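Alpha/beta hydrolase fold-3 domain protein (Sulfolobus islandicus, PDB 5LK6) probably hydrolyses carboxylic esters as a thermostable lipase/carboxylesterase of the alpha/beta hydrolase fold. Local coordinates at residues 73-78 with 104-109; 173-178 with 236-241; 196-201 with 242-247. All blocks are in the same frame, centred on the assembly; numbering follows the deposited sequence.

Interaction 1. Residues 73-78 with 104-109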
loop_
_atom_site.group_PDB
_atom_site.type_symbol
_atom_site.label_atom_id
_atom_site.label_comp_id
_atom_site.label_asym_id
_atom_site.label_seq_id
_atom_site.Cartn_x
_atom_site.Cartn_y
_atom_site.Cartn_z
ATOM N N VAL A 73 -6.161 -19.481 6.786
ATOM C CA VAL A 73 -6.533 -18.986 8.145
ATOM C C VAL A 73 -5.548 -17.930 8.629
ATOM O O VAL A 73 -4.332 -18.158 8.655
ATOM C CB VAL A 73 -6.598 -20.106 9.198
ATOM C CG1 VAL A 73 -7.106 -19.554 10.533
ATOM C CG2 VAL A 73 -7.498 -21.211 8.728
ATOM N N LEU A 74 -6.081 -16.776 9.012
ATOM C CA LEU A 74 -5.258 -15.677 9.555
ATOM C C LEU A 74 -5.452 -15.592 11.073
ATOM O O LEU A 74 -6.571 -15.360 11.541
ATOM C CB LEU A 74 -5.656 -14.357 8.912
ATOM C CG LEU A 74 -4.876 -13.111 9.389
ATOM C CD1 LEU A 74 -3.451 -13.190 8.883
ATOM C CD2 LEU A 74 -5.571 -11.835 8.930
ATOM N N ILE A 75 -4.375 -15.779 11.822
ATOM C CA ILE A 75 -4.399 -15.470 13.247
ATOM C C ILE A 75 -4.246 -13.946 13.392
ATOM O O ILE A 75 -3.277 -13.357 12.881
ATOM C CB ILE A 75 -3.227 -16.097 14.000
ATOM C CG1 ILE A 75 -3.168 -17.617 13.767
ATOM C CG2 ILE A 75 -3.331 -15.713 15.488
ATOM C CD1 ILE A 75 -4.383 -18.375 14.288
ATOM N N TYR A 76 -5.206 -13.321 14.068
ATOM C CA TYR A 76 -5.173 -11.886 14.262
ATOM C C TYR A 76 -5.013 -11.587 15.739
ATOM O O TYR A 76 -5.866 -11.976 16.504
ATOM C CB TYR A 76 -6.388 -11.155 13.682
ATOM C CG TYR A 76 -6.083 -9.674 13.585
ATOM C CD1 TYR A 76 -5.387 -9.156 12.507
ATOM C CD2 TYR A 76 -6.359 -8.819 14.649
ATOM C CE1 TYR A 76 -5.062 -7.813 12.446
ATOM C CE2 TYR A 76 -6.019 -7.479 14.594
ATOM C CZ TYR A 76 -5.373 -6.973 13.495
ATOM O OH TYR A 76 -5.034 -5.627 13.465
ATOM N N LEU A 77 -3.923 -10.892 16.087
ATOM C CA LEU A 77 -3.613 -10.447 17.451
ATOM C C LEU A 77 -3.807 -8.937 17.595
ATOM O O LEU A 77 -3.090 -8.168 16.929
ATOM C CB LEU A 77 -2.162 -10.792 17.752
ATOM C CG LEU A 77 -1.802 -12.244 17.395
ATOM C CD1 LEU A 77 -0.292 -12.482 17.502
ATOM C CD2 LEU A 77 -2.593 -13.241 18.247
ATOM N N HIS A 78 -4.784 -8.496 18.412
ATOM C CA HIS A 78 -5.127 -7.075 18.456
ATOM C C HIS A 78 -4.043 -6.204 19.110
ATOM O O HIS A 78 -3.260 -6.665 19.913
ATOM C CB HIS A 78 -6.459 -6.873 19.196
ATOM C CG HIS A 78 -6.407 -7.168 20.670
ATOM N ND1 HIS A 78 -5.998 -6.235 21.599
ATOM C CD2 HIS A 78 -6.704 -8.289 21.369
ATOM C CE1 HIS A 78 -6.029 -6.777 22.806
ATOM N NE2 HIS A 78 -6.437 -8.026 22.689
ATOM N N VAL A 104 -10.335 -17.217 6.757
ATOM C CA VAL A 104 -10.837 -17.364 8.101
ATOM C C VAL A 104 -9.966 -16.494 8.977
ATOM O O VAL A 104 -8.735 -16.610 8.942
ATOM C CB VAL A 104 -10.740 -18.810 8.595
ATOM C CG1 VAL A 104 -11.151 -18.901 10.082
ATOM C CG2 VAL A 104 -11.593 -19.700 7.738
ATOM N N VAL A 105 -10.595 -15.620 9.746
ATOM C CA VAL A 105 -9.867 -14.847 10.762
ATOM C C VAL A 105 -10.171 -15.408 12.168
ATOM O O VAL A 105 -11.340 -15.569 12.533
ATOM C CB VAL A 105 -10.193 -13.335 10.676
ATOM C CG1 VAL A 105 -9.487 -12.568 11.796
ATOM C CG2 VAL A 105 -9.733 -12.798 9.313
ATOM N N VAL A 106 -9.113 -15.706 12.914
ATOM C CA VAL A 106 -9.179 -16.084 14.315
ATOM C C VAL A 106 -8.527 -14.948 15.170
ATOM O O VAL A 106 -7.302 -14.874 15.311
ATOM C CB VAL A 106 -8.431 -17.418 14.508
ATOM C CG1 VAL A 106 -8.513 -17.935 15.947
ATOM C CG2 VAL A 106 -8.996 -18.440 13.585
ATOM N N SER A 107 -9.370 -14.074 15.709
ATOM C CA SER A 107 -9.011 -12.988 16.621
ATOM C C SER A 107 -8.791 -13.553 18.048
ATOM O O SER A 107 -9.730 -14.038 18.687
ATOM C CB SER A 107 -10.152 -11.978 16.597
ATOM O OG SER A 107 -9.885 -10.878 17.406
ATOM N N VAL A 108 -7.544 -13.541 18.525
ATOM C CA VAL A 108 -7.179 -14.136 19.822
ATOM C C VAL A 108 -7.319 -13.122 20.985
ATOM O O VAL A 108 -6.741 -12.060 20.895
ATOM C CB VAL A 108 -5.756 -14.673 19.746
ATOM C CG1 VAL A 108 -5.352 -15.320 21.050
ATOM C CG2 VAL A 108 -5.616 -15.708 18.607
ATOM N N ASP A 109 -8.125 -13.410 22.028
ATOM C CA ASP A 109 -8.159 -12.628 23.308
ATOM C C ASP A 109 -7.022 -13.122 24.217
ATOM O O ASP A 109 -7.247 -13.785 25.228
ATOM C CB ASP A 109 -9.535 -12.725 24.055
ATOM C CG ASP A 109 -10.288 -11.403 24.139
ATOM O OD1 ASP A 109 -9.651 -10.331 24.151
ATOM O OD2 ASP A 109 -11.545 -11.408 24.245
HETATM O O HOH W 1 -7.163 -10.216 18.827
HETATM O O HOH W 2 -7.120 -9.685 24.683
#
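Leu74 and Tyr76 of strand 73-77 exchange backbone hydrogen bonds with strand 104-108 in parallel register. Leu74 N gives the shortest bond, 2.7 Å to Val104 O. Val106 N returns one to Leu74 O, and Tyr76 N then reaches Val106 O at 2.9 Å. Val108 N closes the series on Tyr76 O at 3.1 Å. CA-H groups of Val105 and Ser107 also approach the oxygens of Leu74 and Tyr76.

Apolar contacts gather on the face of Val73, Ile75, Val106 and Val108. With chi1 at -175°, Val73 sets CG1 beside its own carbonyl carbon, where it meets Val106 CG2 at 3.8 Å. Ile75 CG2 reaches Val108 CG2 at 3.9 Å. On the other face, Tyr76 CB rests against Val105 CG1.

Water carries the polar contacts at the C-terminal ends. One water accepts from His78 N and Ser107 OG and donates to the oxygens of Tyr76 and Val108. A second joins His78 NE2 to Asp109 OD1, 2.7 Å from each, and lies in the plane of the imidazole at its edge. Asp109 OD1 also takes a hydrogen bond from Val87 N. His78 opens a His-Gly-Gly-Gly sequence, which in hormone-sensitive lipase relatives forms the oxyanion hole.

The strands belong to a beta-alpha-beta unit whose helix 91-101 packs on Tyr76, Val105 and Ser107. Helix 120-133 covers the face of Val73, Ile75 and Leu77. Strand 144-150 bonds to the far edge of strand 73-77, and Asp150 holds the hydroxyl of Tyr76.

Interaction 2. Residues 173-178 with 236-241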
loop_
_atom_site.group_PDB
_atom_site.type_symbol
_atom_site.label_atom_id
_atom_site.label_comp_id
_atom_site.label_asym_id
_atom_site.label_seq_id
_atom_site.Cartn_x
_atom_site.Cartn_y
_atom_site.Cartn_z
ATOM N N GLN A 173 3.388 -13.226 7.479
ATOM C CA GLN A 173 3.184 -12.385 8.639
ATOM C C GLN A 173 2.880 -10.963 8.191
ATOM O O GLN A 173 3.561 -10.412 7.344
ATOM C CB GLN A 173 4.415 -12.374 9.577
ATOM C CG GLN A 173 5.708 -11.964 8.904
ATOM C CD GLN A 173 6.922 -12.010 9.808
ATOM O OE1 GLN A 173 6.864 -11.621 10.951
ATOM N NE2 GLN A 173 8.036 -12.467 9.268
ATOM N N ILE A 174 1.896 -10.365 8.845
ATOM C CA ILE A 174 1.493 -9.015 8.607
ATOM C C ILE A 174 1.668 -8.209 9.869
ATOM O O ILE A 174 0.956 -8.418 10.847
ATOM C CB ILE A 174 0.063 -8.993 8.085
ATOM C CG1 ILE A 174 0.057 -9.780 6.783
ATOM C CG2 ILE A 174 -0.411 -7.546 7.834
ATOM C CD1 ILE A 174 -1.267 -9.824 6.111
ATOM N N LEU A 175 2.630 -7.284 9.826
ATOM C CA LEU A 175 2.921 -6.352 10.919
ATOM C C LEU A 175 2.414 -4.931 10.625
ATOM O O LEU A 175 2.959 -4.211 9.786
ATOM C CB LEU A 175 4.390 -6.341 11.157
ATOM C CG LEU A 175 5.086 -7.532 11.821
ATOM C CD1 LEU A 175 4.367 -8.868 11.747
ATOM C CD2 LEU A 175 6.504 -7.625 11.299
ATOM N N ILE A 176 1.333 -4.550 11.304
ATOM C CA ILE A 176 0.685 -3.245 11.123
ATOM C C ILE A 176 1.176 -2.310 12.214
ATOM O O ILE A 176 0.951 -2.550 13.398
ATOM C CB ILE A 176 -0.835 -3.383 11.203
ATOM C CG1 ILE A 176 -1.307 -4.417 10.158
ATOM C CG2 ILE A 176 -1.517 -2.041 10.974
ATOM C CD1 ILE A 176 -2.645 -5.081 10.439
ATOM N N TYR A 177 1.879 -1.258 11.817
ATOM C CA TYR A 177 2.554 -0.376 12.747
ATOM C C TYR A 177 3.032 -1.052 14.049
ATOM O O TYR A 177 2.721 -0.618 15.181
ATOM C CB TYR A 177 1.767 0.918 12.996
ATOM C CG TYR A 177 0.222 0.856 12.942
ATOM C CD1 TYR A 177 -0.502 0.413 14.026
ATOM C CD2 TYR A 177 -0.482 1.367 11.840
ATOM C CE1 TYR A 177 -1.877 0.392 13.987
ATOM C CE2 TYR A 177 -1.866 1.344 11.809
ATOM C CZ TYR A 177 -2.545 0.846 12.885
ATOM O OH TYR A 177 -3.887 0.814 12.887
ATOM N N PRO A 178 3.864 -2.065 13.887
ATOM C CA PRO A 178 4.380 -2.769 15.045
ATOM C C PRO A 178 5.327 -2.008 15.972
ATOM O O PRO A 178 6.037 -1.130 15.554
ATOM C CB PRO A 178 5.187 -3.911 14.410
ATOM C CG PRO A 178 5.710 -3.300 13.151
ATOM C CD PRO A 178 4.506 -2.515 12.656
ATOM N N ALA A 236 6.794 -11.249 4.682
ATOM C CA ALA A 236 6.163 -10.209 5.499
ATOM C C ALA A 236 5.593 -9.049 4.688
ATOM O O ALA A 236 6.176 -8.589 3.670
ATOM C CB ALA A 236 7.172 -9.649 6.474
ATOM N N LEU A 237 4.437 -8.597 5.156
ATOM C CA LEU A 237 3.928 -7.286 4.821
ATOM C C LEU A 237 4.044 -6.419 6.066
ATOM O O LEU A 237 3.443 -6.723 7.082
ATOM C CB LEU A 237 2.473 -7.347 4.392
ATOM C CG LEU A 237 1.800 -6.011 4.115
ATOM C CD1 LEU A 237 2.515 -5.219 3.029
ATOM C CD2 LEU A 237 0.350 -6.286 3.761
ATOM N N ILE A 238 4.794 -5.335 5.965
ATOM C CA ILE A 238 4.943 -4.399 7.072
ATOM C C ILE A 238 4.350 -3.055 6.650
ATOM O O ILE A 238 4.717 -2.544 5.617
ATOM C CB ILE A 238 6.399 -4.277 7.511
ATOM C CG1 ILE A 238 6.827 -5.646 8.015
ATOM C CG2 ILE A 238 6.498 -3.283 8.640
ATOM C CD1 ILE A 238 8.308 -5.780 8.351
ATOM N N ILE A 239 3.427 -2.535 7.453
ATOM C CA ILE A 239 2.783 -1.265 7.204
ATOM C C ILE A 239 3.203 -0.332 8.295
ATOM O O ILE A 239 3.231 -0.692 9.469
ATOM C CB ILE A 239 1.257 -1.384 7.242
ATOM C CG1 ILE A 239 0.784 -2.131 6.030
ATOM C CG2 ILE A 239 0.541 -0.027 7.323
ATOM C CD1 ILE A 239 -0.633 -2.629 6.223
ATOM N N THR A 240 3.432 0.922 7.909
ATOM C CA THR A 240 4.033 1.909 8.788
ATOM C C THR A 240 3.254 3.209 8.551
ATOM O O THR A 240 2.570 3.411 7.480
ATOM C CB THR A 240 5.531 1.816 8.446
ATOM O OG1 THR A 240 6.327 1.303 9.574
ATOM C CG2 THR A 240 6.054 2.959 7.883
ATOM N N ALA A 241 3.233 4.054 9.592
ATOM C CA ALA A 241 2.619 5.382 9.458
ATOM C C ALA A 241 3.677 6.469 9.538
ATOM O O ALA A 241 4.641 6.373 10.303
ATOM C CB ALA A 241 1.556 5.595 10.467
#
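Tyr177 N donates to Ile239 O at 2.8 Å, the shortest hydrogen bond between residues 173-178 and 236-241. The bond is bent, 141° at the hydrogen, and the donor is tilted 30° from the carbonyl plane. It is the last of four along the pair. Earlier bonds are more regular. Leu175 is held from both ends: its N donates to Leu237 O, and its O takes Ile239 N at 2.9 Å. Leu237 N binds Gln173 O at 3.0 Å. Ile176 CG2 lies over the centre of one face of the Tyr177 ring. The ring also meets His274, and its OH bonds to Leu277 N.

Strands 173-176 and 236-241 run parallel, with an angle of 7° between them. In the central sheet of the alpha/beta hydrolase fold, strand 173-176 lies between strand 236-241 and strand 144-150, which leads to the probable nucleophile Ser151.

On one face Leu175 and Ile238 lie side by side, with Leu175 CD2 3.8 Å from Ile238 CG1. Next to them Gln173 CG touches Ala236 CB at 3.7 Å, and Gln173 NE2 bonds to Pro234 O. Helix 247-259 covers Leu175 and Ile238. The other face carries Ile174, Ile176, Leu237 and Ile239. Ile174 CG1 packs obliquely on Leu237 CB at 4.2 Å. Helix 285-302 lies against Ile174, Ile176 and Ile239 through Ile293.

Interaction 3. Residues 196-201 with 242-247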
loop_
_atom_site.group_PDB
_atom_site.type_symbol
_atom_site.label_atom_id
_atom_site.label_comp_id
_atom_site.label_asym_id
_atom_site.label_seq_id
_atom_site.Cartn_x
_atom_site.Cartn_y
_atom_site.Cartn_z
ATOM N N PHE A 196 0.581 13.178 18.280
ATOM C CA PHE A 196 0.106 12.372 17.165
ATOM C C PHE A 196 -0.569 11.092 17.635
ATOM O O PHE A 196 -0.375 10.021 17.089
ATOM C CB PHE A 196 1.289 12.078 16.225
ATOM C CG PHE A 196 1.896 13.312 15.588
ATOM C CD1 PHE A 196 2.908 13.983 16.196
ATOM C CD2 PHE A 196 1.418 13.797 14.412
ATOM C CE1 PHE A 196 3.503 15.100 15.615
ATOM C CE2 PHE A 196 2.005 14.908 13.826
ATOM C CZ PHE A 196 3.047 15.580 14.427
ATOM N N PHE A 197 -1.362 11.230 18.680
ATOM C CA PHE A 197 -2.281 10.239 19.139
ATOM C C PHE A 197 -1.588 9.180 19.978
ATOM O O PHE A 197 -1.978 8.967 21.102
ATOM C CB PHE A 197 -3.119 9.681 17.997
ATOM C CG PHE A 197 -4.221 8.742 18.448
ATOM C CD1 PHE A 197 -5.410 9.234 18.965
ATOM C CD2 PHE A 197 -4.063 7.358 18.343
ATOM C CE1 PHE A 197 -6.402 8.370 19.365
ATOM C CE2 PHE A 197 -5.064 6.502 18.762
ATOM C CZ PHE A 197 -6.221 7.003 19.288
ATOM N N LEU A 198 -0.607 8.479 19.445
ATOM C CA LEU A 198 0.265 7.645 20.246
ATOM C C LEU A 198 1.470 8.526 20.620
ATOM O O LEU A 198 2.099 9.124 19.747
ATOM C CB LEU A 198 0.683 6.356 19.517
ATOM C CG LEU A 198 1.765 5.513 20.200
ATOM C CD1 LEU A 198 1.218 4.899 21.473
ATOM C CD2 LEU A 198 2.341 4.430 19.301
ATOM N N THR A 199 1.759 8.596 21.925
ATOM C CA THR A 199 2.834 9.405 22.495
ATOM C C THR A 199 3.878 8.582 23.172
ATOM O O THR A 199 3.625 7.445 23.563
ATOM C CB THR A 199 2.301 10.397 23.562
ATOM O OG1 THR A 199 1.869 9.721 24.759
ATOM C CG2 THR A 199 1.191 11.181 22.999
ATOM N N ARG A 200 5.045 9.180 23.339
ATOM C CA ARG A 200 6.121 8.533 24.052
ATOM C C ARG A 200 5.642 8.172 25.484
ATOM O O ARG A 200 5.925 7.077 25.955
ATOM C CB ARG A 200 7.370 9.411 24.091
ATOM C CG ARG A 200 8.705 8.687 24.260
ATOM C CD ARG A 200 9.676 9.629 24.947
ATOM N NE ARG A 200 11.096 9.428 24.592
ATOM C CZ ARG A 200 11.899 10.298 23.933
ATOM N NH1 ARG A 200 11.469 11.518 23.452
ATOM N NH2 ARG A 200 13.184 9.925 23.758
ATOM N N GLU A 201 4.905 9.065 26.147
ATOM C CA GLU A 201 4.376 8.780 27.470
ATOM C C GLU A 201 3.491 7.555 27.403
ATOM O O GLU A 201 3.533 6.750 28.329
ATOM C CB GLU A 201 3.606 9.965 28.074
ATOM C CG GLU A 201 4.488 10.844 28.933
ATOM C CD GLU A 201 3.778 12.074 29.497
ATOM O OE1 GLU A 201 2.545 11.953 29.804
ATOM O OE2 GLU A 201 4.497 13.132 29.629
ATOM N N GLU A 242 3.483 7.520 8.726
ATOM C CA GLU A 242 4.466 8.578 8.606
ATOM C C GLU A 242 4.620 9.347 9.895
ATOM O O GLU A 242 5.737 9.585 10.303
ATOM C CB GLU A 242 4.116 9.520 7.481
ATOM C CG GLU A 242 5.188 10.545 7.263
ATOM C CD GLU A 242 4.880 11.587 6.218
ATOM O OE1 GLU A 242 3.754 11.612 5.665
ATOM O OE2 GLU A 242 5.819 12.371 5.937
ATOM N N TYR A 243 3.497 9.700 10.520
ATOM C CA TYR A 243 3.492 10.559 11.719
ATOM C C TYR A 243 3.231 9.683 12.935
ATOM O O TYR A 243 2.181 9.767 13.601
ATOM C CB TYR A 243 2.478 11.726 11.586
ATOM C CG TYR A 243 2.930 12.728 10.580
ATOM C CD1 TYR A 243 3.916 13.676 10.909
ATOM C CD2 TYR A 243 2.438 12.715 9.292
ATOM C CE1 TYR A 243 4.395 14.581 9.976
ATOM C CE2 TYR A 243 2.889 13.611 8.349
ATOM C CZ TYR A 243 3.859 14.545 8.686
ATOM O OH TYR A 243 4.321 15.411 7.727
ATOM N N ASP A 244 4.219 8.875 13.237
ATOM C CA ASP A 244 4.081 7.841 14.240
ATOM C C ASP A 244 5.433 7.620 14.897
ATOM O O ASP A 244 6.412 7.300 14.212
ATOM C CB ASP A 244 3.547 6.544 13.580
ATOM C CG ASP A 244 3.455 5.335 14.556
ATOM O OD1 ASP A 244 3.790 5.405 15.791
ATOM O OD2 ASP A 244 3.020 4.262 14.064
ATOM N N PRO A 245 5.500 7.761 16.229
ATOM C CA PRO A 245 6.816 7.535 16.862
ATOM C C PRO A 245 7.420 6.155 16.581
ATOM O O PRO A 245 8.655 6.007 16.620
ATOM C CB PRO A 245 6.517 7.667 18.367
ATOM C CG PRO A 245 5.018 7.536 18.507
ATOM C CD PRO A 245 4.448 8.044 17.218
ATOM N N LEU A 246 6.555 5.158 16.346
ATOM C CA LEU A 246 7.000 3.799 16.057
ATOM C C LEU A 246 7.368 3.535 14.584
ATOM O O LEU A 246 7.691 2.417 14.190
ATOM C CB LEU A 246 5.973 2.782 16.534
ATOM C CG LEU A 246 5.666 2.757 18.027
ATOM C CD1 LEU A 246 4.658 1.657 18.313
ATOM C CD2 LEU A 246 6.847 2.575 18.944
ATOM N N ARG A 247 7.359 4.561 13.762
ATOM C CA ARG A 247 7.679 4.380 12.366
ATOM C C ARG A 247 9.053 3.777 12.132
ATOM O O ARG A 247 9.187 2.787 11.392
ATOM C CB ARG A 247 7.614 5.731 11.641
ATOM C CG ARG A 247 7.722 5.585 10.142
ATOM C CD ARG A 247 7.752 6.938 9.557
ATOM N NE ARG A 247 9.036 7.514 9.836
ATOM C CZ ARG A 247 9.318 8.801 9.743
ATOM N NH1 ARG A 247 8.391 9.704 9.454
ATOM N NH2 ARG A 247 10.536 9.185 9.984
HETATM O O HOH W 3 1.066 8.404 15.419
#
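The rings of Phe196 and Tyr243 lie nearly parallel, their planes 13° apart. They are slid so far that they barely overlap, with centroids 5.5 Å from each other. Phe196 CE2 meets Tyr243 CD1 at 3.7 Å. Phe196 CD2 meets Tyr243 CB, the atom that carries the other ring, also at 3.7 Å. Phe196 turns CG anti to its carbonyl carbon (chi1 -63°), and its CB comes 3.6 Å from Tyr243 O. One face of the Tyr243 ring carries Glu242 CG, offset toward the rim. Tyr192 meets both rings edge-to-face. A water donates to the backbone oxygens of Phe196 and Tyr243 and so bridges the two loops.

Residues 242-246 form the loop between strand 236-241 and helix 247-259. In the alpha/beta hydrolase fold this place holds the acid of the catalytic triad. Asp244 probably fills that role, because its OD2 is hydrogen-bonded to His274 ND1, and Ser151 is the likely nucleophile. OD1 of Asp244 is used inside the loop. Leu246 N donates to Asp244 OD1 at 2.8 Å and closes an Asx turn, coming from well above the carboxylate plane. A type I turn spans Asp244 to Arg247, with Arg247 N bonded to Asp244 O. Arg247 NH1 also binds Glu242 O, on a lone pair in the carbonyl plane.

Leu198 packs on this turn. Its CD2 touches Leu246 CD1 at 3.7 Å, the two side chains crossing at about a right angle. CD2 also lies 3.9 Å from Asp244 OD1. Leu198 O faces Pro245 CG at 3.5 Å. Ile203 of helix 200-210 touches Leu198, Pro245 and Leu246, while His274 lies against Leu198 and Leu246.

Interactions 1 and 2 are both buried in the same sheet, separated by strand 144-150. Each joins parallel neighbours by backbone hydrogen bonds, with mainly aliphatic side chains on both faces. They touch where Tyr76 OH packs on Ile176 CD1. Waters enter interaction 1 at its loop end. Interaction 3 lies farther from the chain centre and joins loops. It is still largely buried, but Phe196 and Tyr243 are partly exposed. It has no direct hydrogen bond across it and relies on rings, apolar packing and one water. Strand 236-241 of interaction 2 runs directly on into the loop of interaction 3. There Tyr177 CB packs on Asp244 OD2, bringing interaction 2 up against the probable triad.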